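Local coordinates for protein fusarinine C esterase sidJ (Aspergillus fumigatus, PDB 6GUP) that hydrolyses the ester bonds of the fungal siderophore fusarinine C, yielding fusarinine and iron, without attacking triacetylfusarinine C, at residues G14-H17 / L23-F26; Y28-T33 / A61-E66; S68-T73 / K98-Y103; T73-Y78 / T90-Q95; I117-H122 / Q127-Y132. One frame throughout, in Å; residues are numbered along the deposited sequence.

Contact 1 (G14-H17 / L23-F26)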
# COMPACT_ATOMS: atom_id res chain seq x y z
N GLY A 14 -6.09 -15.43 -6.77
CA GLY A 14 -5.46 -14.66 -7.83
C GLY A 14 -3.95 -14.80 -7.91
O GLY A 14 -3.38 -15.72 -7.33
N ILE A 15 -3.33 -13.87 -8.63
CA ILE A 15 -1.89 -13.84 -8.85
C ILE A 15 -1.36 -12.45 -8.48
O ILE A 15 -1.84 -11.45 -9.00
CB ILE A 15 -1.53 -14.14 -10.32
CG1 ILE A 15 -2.14 -15.48 -10.75
CG2 ILE A 15 -0.01 -14.15 -10.52
CD1 ILE A 15 -1.86 -15.88 -12.19
N LEU A 16 -0.37 -12.41 -7.58
CA LEU A 16 0.31 -11.16 -7.24
C LEU A 16 1.54 -10.98 -8.13
O LEU A 16 2.46 -11.80 -8.10
CB LEU A 16 0.73 -11.16 -5.76
CG LEU A 16 1.28 -9.84 -5.21
CD1 LEU A 16 0.20 -8.76 -5.18
CD2 LEU A 16 1.86 -10.05 -3.82
N HIS A 17 1.53 -9.91 -8.93
CA HIS A 17 2.62 -9.58 -9.84
C HIS A 17 3.44 -8.42 -9.32
O HIS A 17 2.98 -7.65 -8.48
CB HIS A 17 2.07 -9.18 -11.21
CG HIS A 17 1.16 -10.20 -11.82
ND1 HIS A 17 1.60 -11.15 -12.72
CD2 HIS A 17 -0.17 -10.42 -11.66
CE1 HIS A 17 0.58 -11.90 -13.08
NE2 HIS A 17 -0.50 -11.48 -12.46
N LEU A 23 6.50 -1.94 -6.73
CA LEU A 23 5.04 -1.85 -6.92
C LEU A 23 4.44 -3.13 -7.48
O LEU A 23 5.06 -3.80 -8.32
CB LEU A 23 4.72 -0.66 -7.83
CG LEU A 23 5.25 0.70 -7.35
CD1 LEU A 23 5.15 1.75 -8.44
CD2 LEU A 23 4.53 1.16 -6.09
N VAL A 24 3.23 -3.45 -7.02
CA VAL A 24 2.55 -4.71 -7.37
C VAL A 24 1.19 -4.49 -8.02
O VAL A 24 0.57 -3.44 -7.84
CB VAL A 24 2.36 -5.64 -6.14
CG1 VAL A 24 3.71 -6.09 -5.60
CG2 VAL A 24 1.53 -4.99 -5.04
N THR A 25 0.76 -5.49 -8.78
CA THR A 25 -0.60 -5.55 -9.30
C THR A 25 -1.17 -6.95 -9.07
O THR A 25 -0.50 -7.95 -9.34
CB THR A 25 -0.69 -5.12 -10.80
OG1 THR A 25 -2.05 -5.20 -11.25
CG2 THR A 25 0.19 -5.99 -11.70
N PHE A 26 -2.39 -7.01 -8.52
CA PHE A 26 -3.05 -8.27 -8.19
C PHE A 26 -4.08 -8.63 -9.26
O PHE A 26 -5.03 -7.88 -9.49
CB PHE A 26 -3.74 -8.18 -6.82
CG PHE A 26 -4.58 -9.38 -6.48
CD1 PHE A 26 -3.98 -10.59 -6.15
CD2 PHE A 26 -5.97 -9.30 -6.50
CE1 PHE A 26 -4.76 -11.70 -5.85
CE2 PHE A 26 -6.75 -10.40 -6.20
CZ PHE A 26 -6.14 -11.61 -5.87
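His17 and Thr25 face each other as an antiparallel hydrogen-bonded pair, giving and taking one backbone bond each way. His17 N donates to Thr25 O at 2.9 Å and 162°, with the donor tilted 24° from the carbonyl plane. The return bond, from Thr25 N to His17 O, is longer at 3.1 Å, and its donor stands well above the carbonyl plane. Two weaker CA-H...O contacts extend this ladder, Phe26 CA to Ile15 O and Val24 CA to His17 O.

The imidazole of His17 lies with its edge at Thr25 O, while Ile15 CG2 sits over one face. Both ring nitrogens have partners, ND1 the Tyr99 hydroxyl and NE2 the Glu27 carboxylate. Thr25 turns CG2 to His17 CB, 3.7 Å away, because its hydroxyl is swung anti to the backbone N (chi1 180°) and bonds Thr71 O in the next strand. A beta-branched residue with a small polar arm suits such a place.

On the other face, Leu16 and Phe26 form the non-hydrogen-bonded pair. Leu16 CD1 rests 3.9 Å from Val24 CB, the two side chains crossing at a slant. The Phe26 ring reaches back along the partner strand until CE1 lies 3.6 Å from Gly14 CA; a glycine fits here, since a beta carbon would run into the ring.

Strand 12-18 is the edge of the sheet within its chain, but Gly14 to Leu16 pair with a strand of the second subunit. The hairpin therefore carries the sheet across the dimer interface, and the buried side chains of His17 and Thr25 both have hydrogen-bond partners.

Contact 2 (Y28-T33 / A61-E66)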
# COMPACT_ATOMS: atom_id res chain seq x y z
N TYR A 28 -7.08 -11.00 -10.46
CA TYR A 28 -8.13 -11.87 -9.93
C TYR A 28 -8.32 -13.01 -10.91
O TYR A 28 -8.61 -12.78 -12.08
CB TYR A 28 -9.46 -11.12 -9.78
CG TYR A 28 -9.47 -10.05 -8.71
CD1 TYR A 28 -8.75 -8.86 -8.87
CD2 TYR A 28 -10.22 -10.21 -7.54
CE1 TYR A 28 -8.77 -7.88 -7.90
CE2 TYR A 28 -10.24 -9.22 -6.56
CZ TYR A 28 -9.51 -8.06 -6.75
OH TYR A 28 -9.53 -7.09 -5.78
N THR A 29 -8.15 -14.24 -10.43
CA THR A 29 -8.32 -15.42 -11.29
C THR A 29 -8.52 -16.69 -10.46
O THR A 29 -7.81 -16.92 -9.48
CB THR A 29 -7.15 -15.60 -12.29
OG1 THR A 29 -7.36 -16.78 -13.07
CG2 THR A 29 -5.80 -15.69 -11.58
N THR A 30 -9.50 -17.49 -10.88
CA THR A 30 -9.78 -18.78 -10.26
C THR A 30 -9.55 -19.97 -11.20
O THR A 30 -9.63 -21.11 -10.74
CB THR A 30 -11.24 -18.84 -9.77
OG1 THR A 30 -12.14 -18.72 -10.88
CG2 THR A 30 -11.53 -17.73 -8.77
N THR A 31 -9.25 -19.73 -12.48
CA THR A 31 -9.33 -20.81 -13.48
C THR A 31 -8.29 -20.82 -14.61
O THR A 31 -7.57 -19.85 -14.86
CB THR A 31 -10.76 -20.90 -14.06
OG1 THR A 31 -10.84 -21.94 -15.05
CG2 THR A 31 -11.20 -19.57 -14.68
N THR A 32 -8.25 -21.97 -15.29
CA THR A 32 -7.42 -22.27 -16.46
C THR A 32 -7.74 -21.43 -17.70
O THR A 32 -6.89 -21.27 -18.57
CB THR A 32 -7.63 -23.75 -16.87
OG1 THR A 32 -7.84 -24.56 -15.71
CG2 THR A 32 -6.44 -24.30 -17.65
N THR A 33 -8.97 -20.91 -17.76
CA THR A 33 -9.54 -20.27 -18.96
C THR A 33 -8.65 -19.19 -19.57
O THR A 33 -7.87 -18.53 -18.88
CB THR A 33 -10.91 -19.62 -18.67
OG1 THR A 33 -10.77 -18.62 -17.66
CG2 THR A 33 -11.94 -20.66 -18.20
N ALA A 61 -18.27 -11.97 -11.93
CA ALA A 61 -18.93 -11.82 -13.24
C ALA A 61 -17.98 -12.01 -14.43
O ALA A 61 -18.41 -12.48 -15.49
CB ALA A 61 -19.63 -10.47 -13.34
N LEU A 62 -16.71 -11.65 -14.26
CA LEU A 62 -15.69 -11.81 -15.32
C LEU A 62 -15.07 -13.22 -15.41
O LEU A 62 -14.24 -13.46 -16.29
CB LEU A 62 -14.57 -10.76 -15.15
CG LEU A 62 -14.95 -9.28 -15.27
CD1 LEU A 62 -13.77 -8.41 -14.87
CD2 LEU A 62 -15.43 -8.92 -16.66
N GLN A 63 -15.46 -14.14 -14.52
CA GLN A 63 -14.98 -15.54 -14.57
C GLN A 63 -15.22 -16.27 -15.91
O GLN A 63 -14.27 -16.83 -16.47
CB GLN A 63 -15.57 -16.37 -13.41
CG GLN A 63 -14.85 -16.19 -12.08
CD GLN A 63 -15.52 -16.94 -10.93
OE1 GLN A 63 -16.31 -17.86 -11.14
NE2 GLN A 63 -15.18 -16.55 -9.71
N PRO A 64 -16.47 -16.26 -16.43
CA PRO A 64 -16.73 -16.88 -17.74
C PRO A 64 -16.14 -16.16 -18.97
O PRO A 64 -16.05 -16.77 -20.04
CB PRO A 64 -18.26 -16.89 -17.83
CG PRO A 64 -18.71 -15.82 -16.90
CD PRO A 64 -17.73 -15.87 -15.77
N THR A 65 -15.73 -14.90 -18.82
CA THR A 65 -15.32 -14.06 -19.95
C THR A 65 -13.85 -14.25 -20.32
O THR A 65 -13.13 -15.01 -19.67
CB THR A 65 -15.58 -12.56 -19.64
OG1 THR A 65 -14.71 -12.12 -18.60
CG2 THR A 65 -17.03 -12.33 -19.22
N GLU A 66 -13.42 -13.56 -21.38
CA GLU A 66 -12.00 -13.50 -21.79
C GLU A 66 -11.23 -12.31 -21.17
O GLU A 66 -10.12 -11.99 -21.61
CB GLU A 66 -11.91 -13.47 -23.32
CG GLU A 66 -12.18 -14.82 -23.98
CD GLU A 66 -11.79 -14.85 -25.44
OE1 GLU A 66 -12.18 -13.93 -26.19
OE2 GLU A 66 -11.09 -15.80 -25.85
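Gln63 meets Thr30, Thr31 and Thr33 where two surface loops of the alpha/beta-hydrolase fold run past each other, one leading from strand 24-28 to strand 37-42 and the other from helix 55-61 to strand 67-72. Leu62, at the start of the second loop, turns its side chain inward onto helix 335-353, as suits a leucine, while its carbonyl ties the turn together: it accepts from Thr65 OG1 at 2.7 Å and from Thr65 N at 3.3 Å, both arriving from the same face of its plane.

Gln63 carries the contact. Its extended chain (chi2 176°) crosses the Thr30 side chain at about a right angle and brings the amide end beside it. The approach is by van der Waals contact, with Gln63 NE2 3.9 Å from Thr30 CG2; a long, polar-ended side chain suits a place at the protein surface. The backbone oxygens of Gln63 and Thr65 are both bonded by Lys35, whose ammonium thus ties the two loops by hydrogen bonds. On the first loop, Thr31 OG1 weakly accepts from Thr33 N, and Thr31 CG2 lies 4.5 Å from Gln63 O. Thr33 OG1, 4.1 Å from Gln63 O, is buried by the contact and has no hydrogen-bond partner in the model.

Contact 3 (S68-T73 / K98-Y103); sequences SLFTLT and KYIKEY
Helix 86-108 packs on one face of the central sheet, and Phe70 of strand 67-72 is the sheet residue that meets it here. Its ring receives Ile100 in a CH-pi contact: Ile100 CD1 stands 3.9 Å from the ring centroid, 17° off the normal, so the methyl presses on the face. The nearest ring atom is Phe70 CG, 3.7 Å from Ile100 CD1. The rest of the isoleucine follows the same face, with Ile100 CG1 3.9 Å from Phe70 CE2 and Ile100 CG2 4.1 Å from Phe70 CE1. A branched, flexible-ended side chain can thus spread over a flat ring, the two side chains coming from opposite directions.

The strand and helix belong to the alpha/beta-hydrolase fold, in which helices cover both faces of a largely parallel sheet. Alternation along the strand sends Phe70 to the helix, whereas Leu69 faces the other way, onto helix 55-61.

One turn on from Ile100, Tyr103 adds a second touch, at the rim of the phenyl ring: Tyr103 CE2 lies near its plane, 4.1 Å from Phe70 CZ. With CG anti to the backbone N (chi1 163°), the tyrosine ring leans from the helix toward the sheet. Its CE2 carbon makes the apolar contact while its hydroxyl bonds Lys107, as a tyrosine can, having an apolar ring and a polar end.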
# COMPACT_ATOMS: atom_id res chain seq x y z
N SER A 68 -9.56 -10.65 -17.61
CA SER A 68 -9.12 -10.81 -16.22
C SER A 68 -8.96 -9.43 -15.58
O SER A 68 -8.48 -8.49 -16.22
CB SER A 68 -7.82 -11.61 -16.13
OG SER A 68 -6.70 -10.85 -16.57
N LEU A 69 -9.36 -9.32 -14.32
CA LEU A 69 -9.36 -8.06 -13.58
C LEU A 69 -8.02 -7.88 -12.85
O LEU A 69 -7.54 -8.81 -12.21
CB LEU A 69 -10.50 -8.06 -12.56
CG LEU A 69 -10.67 -6.85 -11.63
CD1 LEU A 69 -10.98 -5.59 -12.41
CD2 LEU A 69 -11.76 -7.14 -10.61
N PHE A 70 -7.44 -6.69 -12.97
CA PHE A 70 -6.25 -6.29 -12.22
C PHE A 70 -6.56 -5.10 -11.32
O PHE A 70 -7.33 -4.21 -11.71
CB PHE A 70 -5.12 -5.88 -13.15
CG PHE A 70 -4.49 -7.01 -13.91
CD1 PHE A 70 -5.11 -7.51 -15.05
CD2 PHE A 70 -3.28 -7.55 -13.51
CE1 PHE A 70 -4.53 -8.55 -15.77
CE2 PHE A 70 -2.69 -8.59 -14.22
CZ PHE A 70 -3.32 -9.09 -15.35
N THR A 71 -5.95 -5.08 -10.14
CA THR A 71 -5.87 -3.89 -9.29
C THR A 71 -4.39 -3.67 -9.01
O THR A 71 -3.59 -4.58 -9.21
CB THR A 71 -6.64 -4.07 -7.97
OG1 THR A 71 -6.15 -5.23 -7.28
CG2 THR A 71 -8.12 -4.23 -8.24
N LEU A 72 -4.01 -2.47 -8.55
CA LEU A 72 -2.59 -2.15 -8.35
C LEU A 72 -2.31 -1.17 -7.22
O LEU A 72 -3.19 -0.45 -6.76
CB LEU A 72 -1.96 -1.64 -9.65
CG LEU A 72 -2.07 -0.15 -10.01
CD1 LEU A 72 -1.30 0.14 -11.29
CD2 LEU A 72 -3.51 0.30 -10.14
N THR A 73 -1.04 -1.17 -6.80
CA THR A 73 -0.50 -0.17 -5.89
C THR A 73 0.29 0.86 -6.69
O THR A 73 0.92 0.54 -7.70
CB THR A 73 0.45 -0.79 -4.85
OG1 THR A 73 1.54 -1.46 -5.51
CG2 THR A 73 -0.30 -1.78 -3.97
N LYS A 98 2.26 -1.69 -19.44
CA LYS A 98 3.34 -2.33 -20.20
C LYS A 98 3.58 -3.76 -19.72
O LYS A 98 3.72 -4.67 -20.54
CB LYS A 98 4.64 -1.54 -20.10
CG LYS A 98 5.78 -2.17 -20.90
CD LYS A 98 7.11 -1.47 -20.70
CE LYS A 98 8.18 -2.17 -21.53
NZ LYS A 98 9.44 -1.39 -21.61
N TYR A 99 3.65 -3.93 -18.40
CA TYR A 99 3.86 -5.25 -17.81
C TYR A 99 2.72 -6.22 -18.16
O TYR A 99 2.98 -7.35 -18.58
CB TYR A 99 4.00 -5.15 -16.28
CG TYR A 99 4.00 -6.51 -15.63
CD1 TYR A 99 5.15 -7.29 -15.60
CD2 TYR A 99 2.83 -7.04 -15.08
CE1 TYR A 99 5.15 -8.55 -15.02
CE2 TYR A 99 2.82 -8.30 -14.50
CZ TYR A 99 3.98 -9.05 -14.47
OH TYR A 99 3.98 -10.30 -13.89
N ILE A 100 1.48 -5.77 -17.96
CA ILE A 100 0.29 -6.59 -18.26
C ILE A 100 0.27 -7.01 -19.73
O ILE A 100 -0.06 -8.16 -20.04
CB ILE A 100 -1.02 -5.84 -17.91
CG1 ILE A 100 -1.18 -5.75 -16.38
CG2 ILE A 100 -2.25 -6.56 -18.49
CD1 ILE A 100 -2.24 -4.78 -15.91
N LYS A 101 0.64 -6.09 -20.62
CA LYS A 101 0.66 -6.35 -22.06
C LYS A 101 1.68 -7.42 -22.44
O LYS A 101 1.37 -8.32 -23.22
CB LYS A 101 0.92 -5.05 -22.83
CG LYS A 101 0.63 -5.13 -24.32
CD LYS A 101 0.07 -3.81 -24.85
CE LYS A 101 0.45 -3.54 -26.29
NZ LYS A 101 0.08 -2.15 -26.68
N GLU A 102 2.90 -7.33 -21.89
CA GLU A 102 3.92 -8.36 -22.11
C GLU A 102 3.56 -9.67 -21.42
O GLU A 102 3.77 -10.75 -21.98
CB GLU A 102 5.32 -7.88 -21.68
CG GLU A 102 6.42 -8.94 -21.59
CD GLU A 102 6.85 -9.53 -22.93
OE1 GLU A 102 8.08 -9.72 -23.11
OE2 GLU A 102 6.00 -9.82 -23.79
N TYR A 103 3.04 -9.58 -20.19
CA TYR A 103 2.60 -10.76 -19.43
C TYR A 103 1.53 -11.56 -20.17
O TYR A 103 1.64 -12.79 -20.28
CB TYR A 103 2.07 -10.34 -18.05
CG TYR A 103 1.23 -11.40 -17.36
CD1 TYR A 103 1.80 -12.60 -16.93
CD2 TYR A 103 -0.14 -11.20 -17.13
CE1 TYR A 103 1.03 -13.57 -16.30
CE2 TYR A 103 -0.91 -12.16 -16.50
CZ TYR A 103 -0.32 -13.35 -16.09
OH TYR A 103 -1.08 -14.30 -15.45

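Contact 4 (T73-Y78 / T90-Q95)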
# COMPACT_ATOMS: atom_id res chain seq x y z
N THR A 73 -1.04 -1.17 -6.80
CA THR A 73 -0.50 -0.17 -5.89
C THR A 73 0.29 0.86 -6.69
O THR A 73 0.92 0.54 -7.70
CB THR A 73 0.45 -0.79 -4.85
OG1 THR A 73 1.54 -1.46 -5.51
CG2 THR A 73 -0.30 -1.78 -3.97
N LEU A 74 0.23 2.10 -6.22
CA LEU A 74 1.03 3.21 -6.73
C LEU A 74 1.86 3.72 -5.56
O LEU A 74 1.73 3.21 -4.44
CB LEU A 74 0.10 4.32 -7.26
CG LEU A 74 -0.98 3.90 -8.26
CD1 LEU A 74 -2.02 5.00 -8.43
CD2 LEU A 74 -0.37 3.53 -9.61
N THR A 75 2.72 4.70 -5.81
CA THR A 75 3.42 5.40 -4.72
C THR A 75 2.41 6.22 -3.91
O THR A 75 2.54 6.33 -2.69
CB THR A 75 4.54 6.32 -5.25
OG1 THR A 75 5.48 5.54 -6.01
CG2 THR A 75 5.29 7.02 -4.11
N SER A 76 1.41 6.77 -4.59
CA SER A 76 0.33 7.52 -3.95
C SER A 76 -0.61 6.67 -3.08
O SER A 76 -1.34 7.23 -2.26
CB SER A 76 -0.49 8.26 -5.01
OG SER A 76 0.34 9.15 -5.73
N SER A 77 -0.61 5.35 -3.28
CA SER A 77 -1.25 4.42 -2.35
C SER A 77 -0.68 4.57 -0.93
O SER A 77 -1.43 4.56 0.04
CB SER A 77 -1.09 2.97 -2.80
OG SER A 77 -1.51 2.79 -4.15
N TYR A 78 0.64 4.71 -0.85
CA TYR A 78 1.35 4.86 0.42
C TYR A 78 1.52 6.33 0.84
O TYR A 78 1.52 6.64 2.03
CB TYR A 78 2.70 4.13 0.35
CG TYR A 78 2.58 2.69 -0.10
CD1 TYR A 78 2.12 1.69 0.76
CD2 TYR A 78 2.90 2.31 -1.41
CE1 TYR A 78 2.00 0.37 0.35
CE2 TYR A 78 2.79 0.99 -1.83
CZ TYR A 78 2.34 0.03 -0.95
OH TYR A 78 2.22 -1.28 -1.35
N THR A 90 0.25 8.42 -13.09
CA THR A 90 0.16 8.17 -14.52
C THR A 90 1.34 7.36 -15.08
O THR A 90 1.15 6.45 -15.89
CB THR A 90 -0.02 9.51 -15.26
OG1 THR A 90 -1.35 9.99 -15.04
CG2 THR A 90 0.18 9.36 -16.72
N ASN A 91 2.56 7.70 -14.64
CA ASN A 91 3.77 6.96 -15.06
C ASN A 91 3.74 5.51 -14.60
O ASN A 91 4.13 4.61 -15.35
CB ASN A 91 5.04 7.62 -14.51
CG ASN A 91 5.30 9.00 -15.10
OD1 ASN A 91 5.67 9.93 -14.38
ND2 ASN A 91 5.12 9.14 -16.41
N GLU A 92 3.29 5.29 -13.37
CA GLU A 92 3.22 3.95 -12.78
C GLU A 92 2.10 3.10 -13.37
O GLU A 92 2.26 1.89 -13.52
CB GLU A 92 3.10 4.06 -11.26
CG GLU A 92 4.38 4.59 -10.62
CD GLU A 92 4.22 5.06 -9.19
OE1 GLU A 92 3.10 5.03 -8.64
OE2 GLU A 92 5.25 5.47 -8.61
N ILE A 93 0.98 3.73 -13.71
CA ILE A 93 -0.09 3.06 -14.47
C ILE A 93 0.46 2.60 -15.83
O ILE A 93 0.24 1.45 -16.23
CB ILE A 93 -1.33 3.97 -14.65
CG1 ILE A 93 -2.06 4.13 -13.31
CG2 ILE A 93 -2.29 3.40 -15.69
CD1 ILE A 93 -3.04 5.29 -13.26
N ALA A 94 1.17 3.49 -16.52
CA ALA A 94 1.80 3.17 -17.81
C ALA A 94 2.78 2.00 -17.70
O ALA A 94 2.82 1.14 -18.59
CB ALA A 94 2.49 4.39 -18.38
N GLN A 95 3.57 1.98 -16.63
CA GLN A 95 4.47 0.85 -16.34
C GLN A 95 3.71 -0.45 -16.08
O GLN A 95 4.12 -1.51 -16.55
CB GLN A 95 5.38 1.17 -15.14
CG GLN A 95 6.52 2.11 -15.48
CD GLN A 95 7.35 2.50 -14.26
OE1 GLN A 95 6.80 2.93 -13.24
NE2 GLN A 95 8.66 2.36 -14.37
O HOH W 1 2.04 7.27 -7.49
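Glu92 and Leu74 bury the most surface here, and Thr75 supplies the bonds that fix the carboxylate. Thr75 grips both oxygens of Glu92: its backbone N donates to Glu92 OE1 in a nearly straight bond of 2.9 Å, and Thr75 OG1 donates to Glu92 OE2 at 2.6 Å. Both donors arrive on the syn side, 24° and 18° out of the carboxylate plane. Two bonds from a single residue hold the group against rotation about its last torsion. Glu92 can span the gap because its chain is extended beyond CG (chi2 165°), and a threonine answers it well, having a hydroxyl beside its own N-H.

A water adds to the grip. It donates to Glu92 OE1 at 2.7 Å and accepts from Ser76 N at 3.0 Å, so that OE1 takes up the N-H of Thr75 directly and that of Ser76 through the water. This gathering of donors would be expected to favour the charged form of the acid.

Leu74 CB lies 3.4 Å from Glu92 OE1, beside the bonded carboxylate. The apolar part of the contact is made by Leu74 CD2, which lies against Glu92 CB and 4.1 Å from Ile93 CG1. Leu23 of the hairpin also touches Glu92. Leu74 N in turn donates to Ser77 OG at 2.8 Å.

Thr75 and Ser76 lie about the start of a short, weakly bonded helix, where N-H groups commonly find acceptors outside it. The carboxylate of helix 86-108 thus ties down the turn that follows strand 67-72, within the strand-to-helix connection of an alpha/beta-hydrolase fold.

Contact 5 (I117-H122 / Q127-Y132)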
# COMPACT_ATOMS: atom_id res chain seq x y z
N ILE A 117 -6.85 -3.69 -23.67
CA ILE A 117 -6.65 -3.13 -22.34
C ILE A 117 -7.65 -2.01 -22.08
O ILE A 117 -7.80 -1.10 -22.90
CB ILE A 117 -5.24 -2.54 -22.13
CG1 ILE A 117 -4.13 -3.36 -22.83
CG2 ILE A 117 -4.98 -2.37 -20.64
CD1 ILE A 117 -3.53 -4.48 -22.01
N VAL A 118 -8.30 -2.07 -20.93
CA VAL A 118 -9.25 -1.06 -20.48
C VAL A 118 -8.80 -0.57 -19.11
O VAL A 118 -8.48 -1.38 -18.24
CB VAL A 118 -10.68 -1.63 -20.39
CG1 VAL A 118 -11.66 -0.60 -19.83
CG2 VAL A 118 -11.14 -2.11 -21.76
N LEU A 119 -8.77 0.75 -18.93
CA LEU A 119 -8.43 1.37 -17.65
C LEU A 119 -9.71 1.87 -16.98
O LEU A 119 -10.41 2.72 -17.53
CB LEU A 119 -7.45 2.52 -17.86
CG LEU A 119 -6.81 3.12 -16.60
CD1 LEU A 119 -5.85 2.13 -15.95
CD2 LEU A 119 -6.09 4.41 -16.94
N MET A 120 -10.01 1.33 -15.80
CA MET A 120 -11.18 1.73 -15.03
C MET A 120 -10.75 2.49 -13.78
O MET A 120 -9.87 2.04 -13.05
CB MET A 120 -12.01 0.51 -14.64
CG MET A 120 -13.31 0.85 -13.92
SD MET A 120 -14.48 -0.52 -13.91
CE MET A 120 -15.85 0.24 -13.05
N GLY A 121 -11.38 3.65 -13.56
CA GLY A 121 -11.14 4.46 -12.37
C GLY A 121 -12.35 4.43 -11.45
O GLY A 121 -13.49 4.52 -11.91
N HIS A 122 -12.09 4.30 -10.15
CA HIS A 122 -13.13 4.26 -9.12
C HIS A 122 -12.88 5.41 -8.15
O HIS A 122 -11.77 5.57 -7.64
CB HIS A 122 -13.09 2.91 -8.39
CG HIS A 122 -13.72 2.92 -7.03
ND1 HIS A 122 -15.08 2.77 -6.83
CD2 HIS A 122 -13.17 3.04 -5.80
CE1 HIS A 122 -15.34 2.81 -5.54
NE2 HIS A 122 -14.20 2.98 -4.89
N GLN A 127 -9.57 10.42 -11.54
CA GLN A 127 -8.62 11.50 -11.83
C GLN A 127 -7.41 10.96 -12.60
O GLN A 127 -6.99 11.57 -13.58
CB GLN A 127 -8.12 12.17 -10.54
CG GLN A 127 -9.17 12.92 -9.75
CD GLN A 127 -8.69 13.33 -8.37
OE1 GLN A 127 -7.49 13.46 -8.13
NE2 GLN A 127 -9.63 13.54 -7.45
N CYS A 128 -6.88 9.83 -12.15
CA CYS A 128 -5.76 9.16 -12.83
C CYS A 128 -6.09 8.76 -14.27
O CYS A 128 -5.22 8.85 -15.15
CB CYS A 128 -5.31 7.92 -12.05
SG CYS A 128 -5.01 8.20 -10.29
N VAL A 129 -7.33 8.35 -14.51
CA VAL A 129 -7.79 7.94 -15.85
C VAL A 129 -7.80 9.14 -16.80
O VAL A 129 -7.22 9.08 -17.88
CB VAL A 129 -9.19 7.27 -15.80
CG1 VAL A 129 -9.70 6.96 -17.21
CG2 VAL A 129 -9.14 5.99 -14.98
N LEU A 130 -8.46 10.23 -16.39
CA LEU A 130 -8.53 11.45 -17.21
C LEU A 130 -7.16 12.12 -17.38
O LEU A 130 -6.85 12.64 -18.45
CB LEU A 130 -9.54 12.45 -16.63
CG LEU A 130 -9.78 13.77 -17.38
CD1 LEU A 130 -10.09 13.55 -18.85
CD2 LEU A 130 -10.90 14.56 -16.71
N HIS A 131 -6.34 12.09 -16.33
CA HIS A 131 -4.98 12.63 -16.37
C HIS A 131 -4.08 11.81 -17.31
O HIS A 131 -3.29 12.38 -18.06
CB HIS A 131 -4.38 12.66 -14.96
CG HIS A 131 -3.19 13.56 -14.81
ND1 HIS A 131 -3.29 14.85 -14.36
CD2 HIS A 131 -1.87 13.33 -15.01
CE1 HIS A 131 -2.09 15.39 -14.30
NE2 HIS A 131 -1.21 14.49 -14.69
N TYR A 132 -4.22 10.48 -17.27
CA TYR A 132 -3.53 9.58 -18.21
C TYR A 132 -3.83 9.94 -19.66
O TYR A 132 -2.92 10.00 -20.50
CB TYR A 132 -3.94 8.11 -17.94
CG TYR A 132 -3.16 7.07 -18.72
CD1 TYR A 132 -3.52 6.74 -20.03
CD2 TYR A 132 -2.09 6.39 -18.14
CE1 TYR A 132 -2.82 5.78 -20.75
CE2 TYR A 132 -1.39 5.43 -18.85
CZ TYR A 132 -1.76 5.13 -20.15
OH TYR A 132 -1.06 4.18 -20.87
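Apolar contact does all the work between Val129 and the strand residues Leu119 and Gly121; no hydrogen bond joins the two segments. Leu119 CD2 lies 4.0 Å from Val129 CG2, the two side chains sliding past each other in opposite directions. The same leucine methyl comes within 4.3 Å of Tyr132 CG, one turn further along the helix. Leu119 reaches both because its CG is anti to the backbone N (chi1 -170°), projecting the branched end toward the helix. A leucine suits this spot, for its side chain also packs on Leu40 and Val42 of strand 37-42.

A second kind of contact is between side chain and backbone. Val129 CG2 is 3.5 Å from Gly121 N and 3.6 Å from Gly121 CA, so the methyl rests directly on the main chain of the strand. Glycine is what permits this, since a beta carbon there would collide with that methyl. As a result the helix lies low over the strand, with Gly121 and Val129 CA atoms 6.0 Å apart; the axes of the short segments come within 7.6 Å, their N-to-C directions 137° apart.

Polar bonds belong to the surroundings. The Tyr132 hydroxyl bonds the carbonyl of Met155, and Arg154 makes a cation-pi contact with its ring. On the opposite face, Met120 points to helix 335-353.

Strand 117-122 and helix 125-134 are joined by a tight turn containing Ser123. The sequence pattern and the close glycine packing are consistent with the nucleophile elbow of alpha/beta-hydrolases, in which Ser123 would probably be the nucleophile of a Ser-His-Asp triad.

Along the chain contacts 1, 2, 3 and 5 follow in series, while contact 4 falls within the chain segment spanned by contact 3 and shares Thr73 with it. Contacts 1, 3 and 5 reach the same mixed sheet, contacts 3 and 4 use different parts of helix 86-108, and contact 2 lies at the surface. The centres of contacts 1 and 3 are about 8 Å apart, through neighbouring strands 24-28 and 67-72; that of contact 4 is about 12 Å from those of contacts 3 and 5. Contact 5 holds the probable nucleophile elbow, about 18 Å from contact 1 between centres. Contacts 1, 3 and 4 touch the second subunit, and one sheet runs from the dimer interface to the probable active site.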